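CTP:phosphocholine Cytidylyltransferase (Streptococcus pneumoniae, PDB 1JYK) catalyses the transfer of the cytidylyl group from CTP to phosphocholine, forming CDP-choline. Local coordinates at residues S183-I197 / W211-V224. Numbering follows the deposited sequence.
Sequences SFWDAPTAEKIVSFI and WDNMVKDNIKELDV
F196 reaches from helix 187-201 onto N218, and its atoms can be followed outward in order. F196 CB lies 3.8 Å from SE of M214, a selenomethionine. Beyond it the ring runs antiparallel to the N218 side chain: CG and CD1 lie by the amide carbon and ND2 of N218, CD2 and CE2 face its OD1, F196 CE1 comes to 3.3 Å from N218 CB, and CZ approaches CB of E221. Ring and amide planes differ by 11° and N218 CG stands 3.5 Å above the ring plane, offset toward its rim; together these make it a stack, and N218 CB makes a CH-pi contact over the same face. The amide's rotation is fixed by N218 ND2 donating to M214 O (3.0 Å), which it meets from above the carbonyl plane. At the ring edge sits CD2 of L222.

That methyl also packs on CB of K192, whose chain slides past L222 in the opposite direction. A bend at chi3 (139°) carries K192 NZ to E221 O, a 2.8 Å hydrogen bond lying in the carbonyl plane. Nearer the start of the helix, D186 is the N-cap, its OD1 accepting from T189 N, and two waters link the D186 and T189 side chains to the backbone of D223.

Further inside, W185 NE1 donates to S183 OG (2.9 Å) while lying 3.4 Å from W211 CH2. The indole planes stand at 86° in an oblique meeting, and the far rim of W185 touches V215 and V224.

D223 OD1 forms a salt bridge with K165, and V224 is joined to V166 by backbone hydrogen bonding. The contact thus packs helix 187-201 and strand 182-185 against the connection entering strand 224-228, in the alpha/beta fold, built on a mixed sheet, of a nucleotidyltransferase.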
loop_
_atom_site.group_PDB
_atom_site.type_symbol
_atom_site.label_atom_id
_atom_site.label_comp_id
_atom_site.label_asym_id
_atom_site.label_seq_id
_atom_site.Cartn_x
_atom_site.Cartn_y
_atom_site.Cartn_z
ATOM N N SER A 183 0.915 -5.330 -2.107
ATOM C CA SER A 183 2.118 -6.115 -2.347
ATOM C C SER A 183 2.433 -6.938 -1.102
ATOM O O SER A 183 1.980 -6.608 -0.006
ATOM C CB SER A 183 3.301 -5.193 -2.690
ATOM O OG SER A 183 3.610 -4.289 -1.634
ATOM N N PHE A 184 3.192 -8.013 -1.277
ATOM C CA PHE A 184 3.582 -8.879 -0.169
ATOM C C PHE A 184 5.090 -9.082 -0.225
ATOM O O PHE A 184 5.663 -9.189 -1.308
ATOM C CB PHE A 184 2.879 -10.233 -0.266
ATOM C CG PHE A 184 3.350 -11.231 0.752
ATOM C CD1 PHE A 184 2.826 -11.226 2.049
ATOM C CD2 PHE A 184 4.332 -12.165 0.429
ATOM C CE1 PHE A 184 3.275 -12.135 3.008
ATOM C CE2 PHE A 184 4.788 -13.076 1.379
ATOM C CZ PHE A 184 4.260 -13.061 2.671
ATOM N N TRP A 185 5.728 -9.143 0.937
ATOM C CA TRP A 185 7.176 -9.302 0.990
ATOM C C TRP A 185 7.610 -10.448 1.879
ATOM O O TRP A 185 7.204 -10.516 3.043
ATOM C CB TRP A 185 7.799 -7.986 1.458
ATOM C CG TRP A 185 7.333 -6.892 0.588
ATOM C CD1 TRP A 185 6.237 -6.096 0.782
ATOM C CD2 TRP A 185 7.825 -6.595 -0.724
ATOM N NE1 TRP A 185 6.006 -5.334 -0.341
ATOM C CE2 TRP A 185 6.963 -5.617 -1.279
ATOM C CE3 TRP A 185 8.899 -7.067 -1.493
ATOM C CZ2 TRP A 185 7.149 -5.104 -2.570
ATOM C CZ3 TRP A 185 9.086 -6.556 -2.768
ATOM C CH2 TRP A 185 8.212 -5.581 -3.295
ATOM N N ASP A 186 8.420 -11.354 1.333
ATOM C CA ASP A 186 8.910 -12.480 2.119
ATOM C C ASP A 186 10.079 -12.025 2.998
ATOM O O ASP A 186 10.584 -10.906 2.845
ATOM C CB ASP A 186 9.320 -13.658 1.220
ATOM C CG ASP A 186 10.408 -13.298 0.235
ATOM O OD1 ASP A 186 11.294 -12.499 0.580
ATOM O OD2 ASP A 186 10.373 -13.821 -0.895
ATOM N N ALA A 187 10.492 -12.885 3.928
ATOM C CA ALA A 187 11.565 -12.562 4.867
ATOM C C ALA A 187 12.909 -12.225 4.211
ATOM O O ALA A 187 13.516 -11.201 4.520
ATOM C CB ALA A 187 11.726 -13.697 5.867
ATOM N N PRO A 188 13.407 -13.092 3.318
ATOM C CA PRO A 188 14.688 -12.777 2.681
ATOM C C PRO A 188 14.675 -11.430 1.954
ATOM O O PRO A 188 15.647 -10.672 2.017
ATOM C CB PRO A 188 14.909 -13.941 1.718
ATOM C CG PRO A 188 14.075 -15.047 2.260
ATOM C CD PRO A 188 12.881 -14.393 2.876
ATOM N N THR A 189 13.574 -11.135 1.261
ATOM C CA THR A 189 13.459 -9.879 0.520
ATOM C C THR A 189 13.364 -8.682 1.466
ATOM O O THR A 189 14.025 -7.660 1.254
ATOM C CB THR A 189 12.223 -9.874 -0.410
ATOM O OG1 THR A 189 12.211 -11.064 -1.204
ATOM C CG2 THR A 189 12.259 -8.666 -1.333
ATOM N N ALA A 190 12.544 -8.819 2.507
ATOM C CA ALA A 190 12.352 -7.755 3.492
ATOM C C ALA A 190 13.671 -7.400 4.178
ATOM O O ALA A 190 13.935 -6.232 4.488
ATOM C CB ALA A 190 11.326 -8.193 4.533
ATOM N N GLU A 191 14.493 -8.417 4.419
ATOM C CA GLU A 191 15.778 -8.215 5.071
ATOM C C GLU A 191 16.641 -7.299 4.210
ATOM O O GLU A 191 17.259 -6.360 4.709
ATOM C CB GLU A 191 16.469 -9.558 5.275
ATOM C CG GLU A 191 17.690 -9.483 6.152
ATOM C CD GLU A 191 18.463 -10.785 6.168
ATOM O OE1 GLU A 191 18.657 -11.374 5.084
ATOM O OE2 GLU A 191 18.874 -11.220 7.265
ATOM N N LYS A 192 16.672 -7.564 2.908
ATOM C CA LYS A 192 17.455 -6.742 1.994
ATOM C C LYS A 192 16.894 -5.328 1.958
ATOM O O LYS A 192 17.641 -4.354 2.000
ATOM C CB LYS A 192 17.434 -7.337 0.583
ATOM C CG LYS A 192 18.207 -8.639 0.461
ATOM C CD LYS A 192 18.422 -9.019 -0.994
ATOM C CE LYS A 192 19.820 -9.560 -1.214
ATOM N NZ LYS A 192 19.946 -10.222 -2.537
ATOM N N ILE A 193 15.574 -5.215 1.876
ATOM C CA ILE A 193 14.943 -3.906 1.829
ATOM C C ILE A 193 15.214 -3.084 3.103
ATOM O O ILE A 193 15.400 -1.869 3.029
ATOM C CB ILE A 193 13.419 -4.046 1.597
ATOM C CG1 ILE A 193 13.167 -4.480 0.154
ATOM C CG2 ILE A 193 12.702 -2.724 1.877
ATOM C CD1 ILE A 193 11.777 -5.060 -0.088
ATOM N N VAL A 194 15.248 -3.736 4.264
ATOM C CA VAL A 194 15.495 -3.003 5.505
ATOM C C VAL A 194 16.905 -2.411 5.483
ATOM O O VAL A 194 17.124 -1.285 5.934
ATOM C CB VAL A 194 15.329 -3.905 6.757
ATOM C CG1 VAL A 194 15.842 -3.178 7.998
ATOM C CG2 VAL A 194 13.856 -4.277 6.941
ATOM N N SER A 195 17.855 -3.166 4.948
ATOM C CA SER A 195 19.222 -2.676 4.866
ATOM C C SER A 195 19.267 -1.454 3.940
ATOM O O SER A 195 19.994 -0.489 4.200
ATOM C CB SER A 195 20.149 -3.783 4.358
ATOM O OG SER A 195 20.076 -3.903 2.950
ATOM N N PHE A 196 18.482 -1.490 2.865
ATOM C CA PHE A 196 18.426 -0.369 1.930
ATOM C C PHE A 196 17.762 0.818 2.622
ATOM O O PHE A 196 18.136 1.975 2.403
ATOM C CB PHE A 196 17.610 -0.735 0.682
ATOM C CG PHE A 196 18.162 -1.896 -0.092
ATOM C CD1 PHE A 196 17.311 -2.727 -0.815
ATOM C CD2 PHE A 196 19.529 -2.170 -0.095
ATOM C CE1 PHE A 196 17.811 -3.816 -1.532
ATOM C CE2 PHE A 196 20.039 -3.255 -0.806
ATOM C CZ PHE A 196 19.176 -4.081 -1.526
ATOM N N ILE A 197 16.770 0.520 3.455
ATOM C CA ILE A 197 16.048 1.553 4.187
ATOM C C ILE A 197 16.991 2.226 5.185
ATOM O O ILE A 197 17.051 3.456 5.258
ATOM C CB ILE A 197 14.840 0.955 4.951
ATOM C CG1 ILE A 197 13.697 0.667 3.967
ATOM C CG2 ILE A 197 14.400 1.906 6.064
ATOM C CD1 ILE A 197 12.550 -0.138 4.558
ATOM N N TRP A 211 8.339 4.634 -0.241
ATOM C CA TRP A 211 8.913 3.389 0.236
ATOM C C TRP A 211 9.238 2.504 -0.981
ATOM O O TRP A 211 10.175 1.700 -0.954
ATOM C CB TRP A 211 7.946 2.680 1.200
ATOM C CG TRP A 211 6.831 1.912 0.541
ATOM C CD1 TRP A 211 5.572 2.366 0.265
ATOM C CD2 TRP A 211 6.877 0.548 0.084
ATOM N NE1 TRP A 211 4.831 1.370 -0.327
ATOM C CE2 TRP A 211 5.606 0.246 -0.452
ATOM C CE3 TRP A 211 7.870 -0.448 0.083
ATOM C CZ2 TRP A 211 5.297 -1.015 -0.985
ATOM C CZ3 TRP A 211 7.565 -1.701 -0.452
ATOM C CH2 TRP A 211 6.288 -1.971 -0.977
ATOM N N ASP A 212 8.473 2.682 -2.057
ATOM C CA ASP A 212 8.671 1.909 -3.281
ATOM C C ASP A 212 10.047 2.113 -3.902
ATOM O O ASP A 212 10.583 1.209 -4.548
ATOM C CB ASP A 212 7.610 2.280 -4.308
ATOM C CG ASP A 212 6.224 2.149 -3.761
ATOM O OD1 ASP A 212 5.643 1.051 -3.887
ATOM O OD2 ASP A 212 5.721 3.142 -3.194
ATOM N N ASN A 213 10.611 3.301 -3.719
ATOM C CA ASN A 213 11.926 3.583 -4.273
ATOM C C ASN A 213 12.874 2.521 -3.818
ATOM O O ASN A 213 13.922 2.293 -4.409
ATOM C CB ASN A 213 12.442 4.918 -3.784
ATOM C CG ASN A 213 12.061 6.040 -4.698
ATOM O OD1 ASN A 213 11.085 6.746 -4.457
ATOM N ND2 ASN A 213 12.827 6.215 -5.764
HETATM N N MSE A 214 12.516 1.824 -2.761
HETATM C CA MSE A 214 13.477 0.863 -2.346
HETATM C C MSE A 214 13.507 -0.478 -2.953
HETATM O O MSE A 214 14.478 -1.221 -2.823
HETATM C CB MSE A 214 13.576 0.972 -0.867
HETATM C CG MSE A 214 14.877 1.674 -0.903
HETATM SE SE MSE A 214 15.188 2.139 0.675
HETATM C CE MSE A 214 14.418 4.003 0.350
ATOM N N VAL A 215 12.483 -0.716 -3.753
ATOM C CA VAL A 215 12.421 -1.924 -4.503
ATOM C C VAL A 215 12.904 -1.461 -5.882
ATOM O O VAL A 215 13.774 -2.088 -6.487
ATOM C CB VAL A 215 10.994 -2.436 -4.595
ATOM C CG1 VAL A 215 10.962 -3.727 -5.413
ATOM C CG2 VAL A 215 10.444 -2.667 -3.194
ATOM N N LYS A 216 12.361 -0.343 -6.354
ATOM C CA LYS A 216 12.723 0.189 -7.669
ATOM C C LYS A 216 14.211 0.472 -7.832
ATOM O O LYS A 216 14.820 0.069 -8.823
ATOM C CB LYS A 216 11.952 1.476 -7.964
ATOM C CG LYS A 216 12.429 2.208 -9.219
ATOM C CD LYS A 216 11.586 3.446 -9.491
ATOM C CE LYS A 216 11.998 4.139 -10.780
ATOM N NZ LYS A 216 13.311 4.831 -10.644
ATOM N N ASP A 217 14.789 1.161 -6.853
ATOM C CA ASP A 217 16.200 1.540 -6.908
ATOM C C ASP A 217 17.199 0.433 -6.571
ATOM O O ASP A 217 18.404 0.652 -6.636
ATOM C CB ASP A 217 16.435 2.755 -6.000
ATOM C CG ASP A 217 15.648 3.987 -6.449
ATOM O OD1 ASP A 217 15.421 4.891 -5.619
ATOM O OD2 ASP A 217 15.254 4.066 -7.635
ATOM N N ASN A 218 16.707 -0.752 -6.226
ATOM C CA ASN A 218 17.579 -1.878 -5.886
ATOM C C ASN A 218 17.020 -3.169 -6.478
ATOM O O ASN A 218 17.373 -4.261 -6.047
ATOM C CB ASN A 218 17.673 -2.031 -4.360
ATOM C CG ASN A 218 18.158 -0.766 -3.669
ATOM O OD1 ASN A 218 19.361 -0.516 -3.596
ATOM N ND2 ASN A 218 17.223 0.037 -3.157
ATOM N N ILE A 219 16.145 -3.030 -7.469
ATOM C CA ILE A 219 15.489 -4.176 -8.091
ATOM C C ILE A 219 16.411 -5.332 -8.483
ATOM O O ILE A 219 16.052 -6.498 -8.340
ATOM C CB ILE A 219 14.660 -3.712 -9.319
ATOM C CG1 ILE A 219 13.735 -4.837 -9.787
ATOM C CG2 ILE A 219 15.587 -3.255 -10.431
ATOM C CD1 ILE A 219 12.879 -5.434 -8.686
ATOM N N LYS A 220 17.607 -5.007 -8.959
ATOM C CA LYS A 220 18.581 -6.013 -9.376
ATOM C C LYS A 220 19.032 -6.925 -8.239
ATOM O O LYS A 220 19.609 -7.985 -8.481
ATOM C CB LYS A 220 19.803 -5.331 -10.006
ATOM C CG LYS A 220 19.657 -3.811 -10.204
ATOM C CD LYS A 220 19.391 -3.083 -8.881
ATOM C CE LYS A 220 19.039 -1.609 -9.069
ATOM N NZ LYS A 220 18.151 -1.321 -10.230
ATOM N N GLU A 221 18.765 -6.523 -7.001
ATOM C CA GLU A 221 19.151 -7.321 -5.834
ATOM C C GLU A 221 17.977 -8.063 -5.207
ATOM O O GLU A 221 18.165 -8.854 -4.283
ATOM C CB GLU A 221 19.757 -6.428 -4.752
ATOM C CG GLU A 221 20.709 -5.387 -5.266
ATOM C CD GLU A 221 21.991 -6.005 -5.748
ATOM O OE1 GLU A 221 22.428 -6.999 -5.129
ATOM O OE2 GLU A 221 22.555 -5.500 -6.744
ATOM N N LEU A 222 16.772 -7.809 -5.701
ATOM C CA LEU A 222 15.593 -8.427 -5.123
ATOM C C LEU A 222 14.841 -9.355 -6.054
ATOM O O LEU A 222 14.856 -9.184 -7.269
ATOM C CB LEU A 222 14.645 -7.335 -4.620
ATOM C CG LEU A 222 15.271 -6.256 -3.729
ATOM C CD1 LEU A 222 14.344 -5.045 -3.641
ATOM C CD2 LEU A 222 15.553 -6.838 -2.355
ATOM N N ASP A 223 14.188 -10.347 -5.461
ATOM C CA ASP A 223 13.388 -11.311 -6.207
ATOM C C ASP A 223 11.928 -11.013 -5.872
ATOM O O ASP A 223 11.458 -11.329 -4.774
ATOM C CB ASP A 223 13.733 -12.743 -5.790
ATOM C CG ASP A 223 15.133 -13.154 -6.210
ATOM O OD1 ASP A 223 15.706 -12.516 -7.119
ATOM O OD2 ASP A 223 15.662 -14.117 -5.627
ATOM N N VAL A 224 11.232 -10.386 -6.813
ATOM C CA VAL A 224 9.827 -10.033 -6.636
ATOM C C VAL A 224 9.058 -10.513 -7.856
ATOM O O VAL A 224 9.561 -10.469 -8.978
ATOM C CB VAL A 224 9.632 -8.508 -6.502
ATOM C CG1 VAL A 224 8.285 -8.214 -5.827
ATOM C CG2 VAL A 224 10.799 -7.900 -5.723
HETATM O O HOH W 1 11.222 -13.592 -3.315
HETATM O O HOH W 2 14.761 -11.007 -2.551
#